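Local coordinates for protein putative hydrolase (Campylobacter jejuni, PDB 3D6L) that probably hydrolyses acyl-CoA thioesters, including long-chain fatty acyl-CoA, as a hexameric thioesterase of the hotdog fold, at residues 75-80 / 129-134. Numbering follows the deposited sequence.
Sequences VVNVGN and KRIHGF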
ATOM      1  N   VAL A  75      -7.023   1.380  29.715  1.00 25.39           N
ATOM      2  CA  VAL A  75      -7.227   0.017  30.171  1.00 25.23           C
ATOM      3  C   VAL A  75      -8.358   0.053  31.177  1.00 25.13           C
ATOM      4  O   VAL A  75      -8.280   0.712  32.206  1.00 25.31           O
ATOM      5  CB  VAL A  75      -5.966  -0.596  30.785  1.00 25.24           C
ATOM      6  CG1 VAL A  75      -6.246  -2.018  31.270  1.00 24.91           C
ATOM      7  CG2 VAL A  75      -4.836  -0.591  29.767  1.00 25.60           C
ATOM      8  N   VAL A  76      -9.418  -0.653  30.834  1.00 25.23           N
ATOM      9  CA  VAL A  76     -10.680  -0.609  31.539  1.00 25.30           C
ATOM     10  C   VAL A  76     -10.789  -1.816  32.476  1.00 25.53           C
ATOM     11  O   VAL A  76     -11.364  -1.721  33.561  1.00 25.61           O
ATOM     12  CB  VAL A  76     -11.844  -0.570  30.490  1.00 25.09           C
ATOM     13  CG1 VAL A  76     -13.143  -1.193  31.020  1.00 25.50           C
ATOM     14  CG2 VAL A  76     -12.064   0.852  30.002  1.00 24.77           C
ATOM     15  N   ASN A  77     -10.224  -2.944  32.052  1.00 25.72           N
ATOM     16  CA  ASN A  77     -10.314  -4.181  32.810  1.00 26.00           C
ATOM     17  C   ASN A  77      -9.140  -5.120  32.585  1.00 25.68           C
ATOM     18  O   ASN A  77      -8.608  -5.215  31.485  1.00 25.50           O
ATOM     19  CB  ASN A  77     -11.609  -4.903  32.472  1.00 26.39           C
ATOM     20  CG  ASN A  77     -12.240  -5.535  33.682  1.00 28.27           C
ATOM     21  OD1 ASN A  77     -13.131  -4.947  34.304  1.00 31.19           O
ATOM     22  ND2 ASN A  77     -11.765  -6.722  34.054  1.00 29.81           N
ATOM     23  N   VAL A  78      -8.745  -5.813  33.644  1.00 25.60           N
ATOM     24  CA  VAL A  78      -7.677  -6.798  33.569  1.00 25.54           C
ATOM     25  C   VAL A  78      -8.146  -8.069  34.258  1.00 25.57           C
ATOM     26  O   VAL A  78      -8.633  -8.032  35.386  1.00 25.64           O
ATOM     27  CB  VAL A  78      -6.369  -6.290  34.229  1.00 25.57           C
ATOM     28  CG1 VAL A  78      -5.280  -7.341  34.140  1.00 25.14           C
ATOM     29  CG2 VAL A  78      -5.894  -4.999  33.573  1.00 25.74           C
ATOM     30  N   GLY A  79      -8.015  -9.188  33.557  1.00 25.64           N
ATOM     31  CA  GLY A  79      -8.373 -10.489  34.095  1.00 25.39           C
ATOM     32  C   GLY A  79      -7.106 -11.230  34.455  1.00 25.30           C
ATOM     33  O   GLY A  79      -6.126 -10.618  34.857  1.00 25.50           O
ATOM     34  N   ASN A  80      -7.132 -12.548  34.309  1.00 25.30           N
ATOM     35  CA  ASN A  80      -5.967 -13.381  34.560  1.00 25.34           C
ATOM     36  C   ASN A  80      -4.991 -13.304  33.372  1.00 24.97           C
ATOM     37  O   ASN A  80      -3.777 -13.168  33.570  1.00 24.87           O
ATOM     38  CB  ASN A  80      -6.424 -14.814  34.897  1.00 25.64           C
ATOM     39  CG  ASN A  80      -5.411 -15.881  34.501  1.00 27.45           C
ATOM     40  OD1 ASN A  80      -4.382 -16.065  35.159  1.00 29.00           O
ATOM     41  ND2 ASN A  80      -5.714 -16.608  33.422  1.00 29.29           N
ATOM     42  N   LYS A 129      -0.309  -5.154  37.282  1.00 29.38           N
ATOM     43  CA  LYS A 129      -1.685  -4.879  37.684  1.00 29.71           C
ATOM     44  C   LYS A 129      -1.722  -3.849  38.804  1.00 30.27           C
ATOM     45  O   LYS A 129      -2.537  -2.930  38.755  1.00 30.71           O
ATOM     46  CB  LYS A 129      -2.404  -6.152  38.128  1.00 29.51           C
ATOM     47  CG  LYS A 129      -2.697  -7.132  37.018  1.00 28.75           C
ATOM     48  CD  LYS A 129      -3.749  -8.118  37.472  1.00 28.94           C
ATOM     49  CE  LYS A 129      -3.620  -9.446  36.755  1.00 29.23           C
ATOM     50  NZ  LYS A 129      -4.547 -10.453  37.336  1.00 29.06           N
ATOM     51  N   ARG A 130      -0.837  -3.998  39.797  1.00 30.63           N
ATOM     52  CA  ARG A 130      -0.761  -3.066  40.930  1.00 30.80           C
ATOM     53  C   ARG A 130      -0.410  -1.641  40.505  1.00 31.45           C
ATOM     54  O   ARG A 130      -1.034  -0.690  40.972  1.00 31.68           O
ATOM     55  CB  ARG A 130       0.223  -3.549  42.003  1.00 30.89           C
ATOM     56  CG  ARG A 130      -0.366  -4.542  43.009  1.00 30.94           C
ATOM     57  CD  ARG A 130       0.516  -4.706  44.258  1.00 29.79           C
ATOM     58  NE  ARG A 130       1.894  -5.075  43.928  1.00 28.39           N
ATOM     59  CZ  ARG A 130       2.329  -6.317  43.713  1.00 27.30           C
ATOM     60  NH1 ARG A 130       1.497  -7.348  43.794  1.00 26.11           N
ATOM     61  NH2 ARG A 130       3.606  -6.527  43.413  1.00 26.76           N
ATOM     62  N   ILE A 131       0.577  -1.493  39.619  1.00 32.04           N
ATOM     63  CA  ILE A 131       0.997  -0.159  39.172  1.00 32.81           C
ATOM     64  C   ILE A 131       0.037   0.488  38.168  1.00 33.13           C
ATOM     65  O   ILE A 131       0.235   1.641  37.772  1.00 33.16           O
ATOM     66  CB  ILE A 131       2.466  -0.111  38.637  1.00 32.82           C
ATOM     67  CG1 ILE A 131       2.676  -1.066  37.466  1.00 33.00           C
ATOM     68  CG2 ILE A 131       3.451  -0.399  39.758  1.00 32.96           C
ATOM     69  CD1 ILE A 131       4.027  -0.912  36.790  1.00 32.95           C
ATOM     70  N   HIS A 132      -0.992  -0.258  37.765  1.00 33.72           N
ATOM     71  CA  HIS A 132      -2.025   0.250  36.853  1.00 34.16           C
ATOM     72  C   HIS A 132      -3.409   0.351  37.516  1.00 34.28           C
ATOM     73  O   HIS A 132      -4.420   0.573  36.845  1.00 34.45           O
ATOM     74  CB  HIS A 132      -2.075  -0.591  35.567  1.00 34.14           C
ATOM     75  CG  HIS A 132      -0.928  -0.338  34.638  1.00 34.97           C
ATOM     76  ND1 HIS A 132       0.139  -1.203  34.516  1.00 35.67           N
ATOM     77  CD2 HIS A 132      -0.672   0.695  33.798  1.00 35.48           C
ATOM     78  CE1 HIS A 132       1.002  -0.717  33.640  1.00 35.55           C
ATOM     79  NE2 HIS A 132       0.532   0.432  33.187  1.00 35.97           N
ATOM     80  N   GLY A 133      -3.447   0.197  38.835  1.00 34.33           N
ATOM     81  CA  GLY A 133      -4.685   0.357  39.583  1.00 34.59           C
ATOM     82  C   GLY A 133      -5.560  -0.880  39.646  1.00 34.80           C
ATOM     83  O   GLY A 133      -6.757  -0.778  39.910  1.00 35.06           O
ATOM     84  N   PHE A 134      -4.970  -2.048  39.416  1.00 34.92           N
ATOM     85  CA  PHE A 134      -5.690  -3.312  39.535  1.00 35.11           C
ATOM     86  C   PHE A 134      -4.957  -4.211  40.522  1.00 35.28           C
ATOM     87  O   PHE A 134      -5.563  -4.764  41.440  1.00 35.53           O
ATOM     88  CB  PHE A 134      -5.813  -4.013  38.175  1.00 35.11           C
ATOM     89  CG  PHE A 134      -6.429  -3.158  37.091  1.00 35.07           C
ATOM     90  CD1 PHE A 134      -5.629  -2.372  36.264  1.00 34.59           C
ATOM     91  CD2 PHE A 134      -7.809  -3.156  36.885  1.00 35.35           C
ATOM     92  CE1 PHE A 134      -6.193  -1.583  35.258  1.00 34.49           C
ATOM     93  CE2 PHE A 134      -8.382  -2.373  35.875  1.00 35.16           C
ATOM     94  CZ  PHE A 134      -7.567  -1.582  35.064  1.00 34.41           C
TER
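Phe134 packs its ring against the end of strand 68-78, face to Val78 and edge to the backbone. Val78 CG2 meets one face in a CH-pi contact, 3.8 Å from the centroid of the Phe134 ring and 12° off the ring normal. The methyl therefore sits almost over the middle of the ring. Val75 comes in at the far end of the phenyl, with its CG1 4.0 Å from Phe134 CE1. Val75 O lies in the ring plane at the edge, 3.7 Å from Phe134 CZ. Val76 O is also at the edge, beside CE2.

The two methyls of Val78 divide the work. Val78 CG1, anti to the backbone N (chi1 180°), packs against the aliphatic part of Lys129, 3.7 Å from Lys129 CE. CG2 is left for the phenyl ring. Leu44 and Ile124 also touch Val78.

In this hotdog fold, strand 68-78 is paired with strand 82-94 in the antiparallel sheet. Val76 and Asn77 both face Ser84 there, forming a classic beta bulge. Helix 126-130 ends beside this strand end in a Schellman motif. Gly133, with positive phi, is its C-prime residue. Phe134 N bonds to Lys129 O at 2.7 Å, and the second bond, Gly133 N to Arg130 O, is weak. Past this turn the chain carries Phe134 to the strand end.

One hydrogen bond joins the segments. Lys129 extends its chain beyond CG past Val78, and its NZ donates to Gly79 O at 2.9 Å. The amine approaches from above the carbonyl plane, 38° out of it. Asn80, the next residue, is hydrogen-bonded to Ile124 through the backbone.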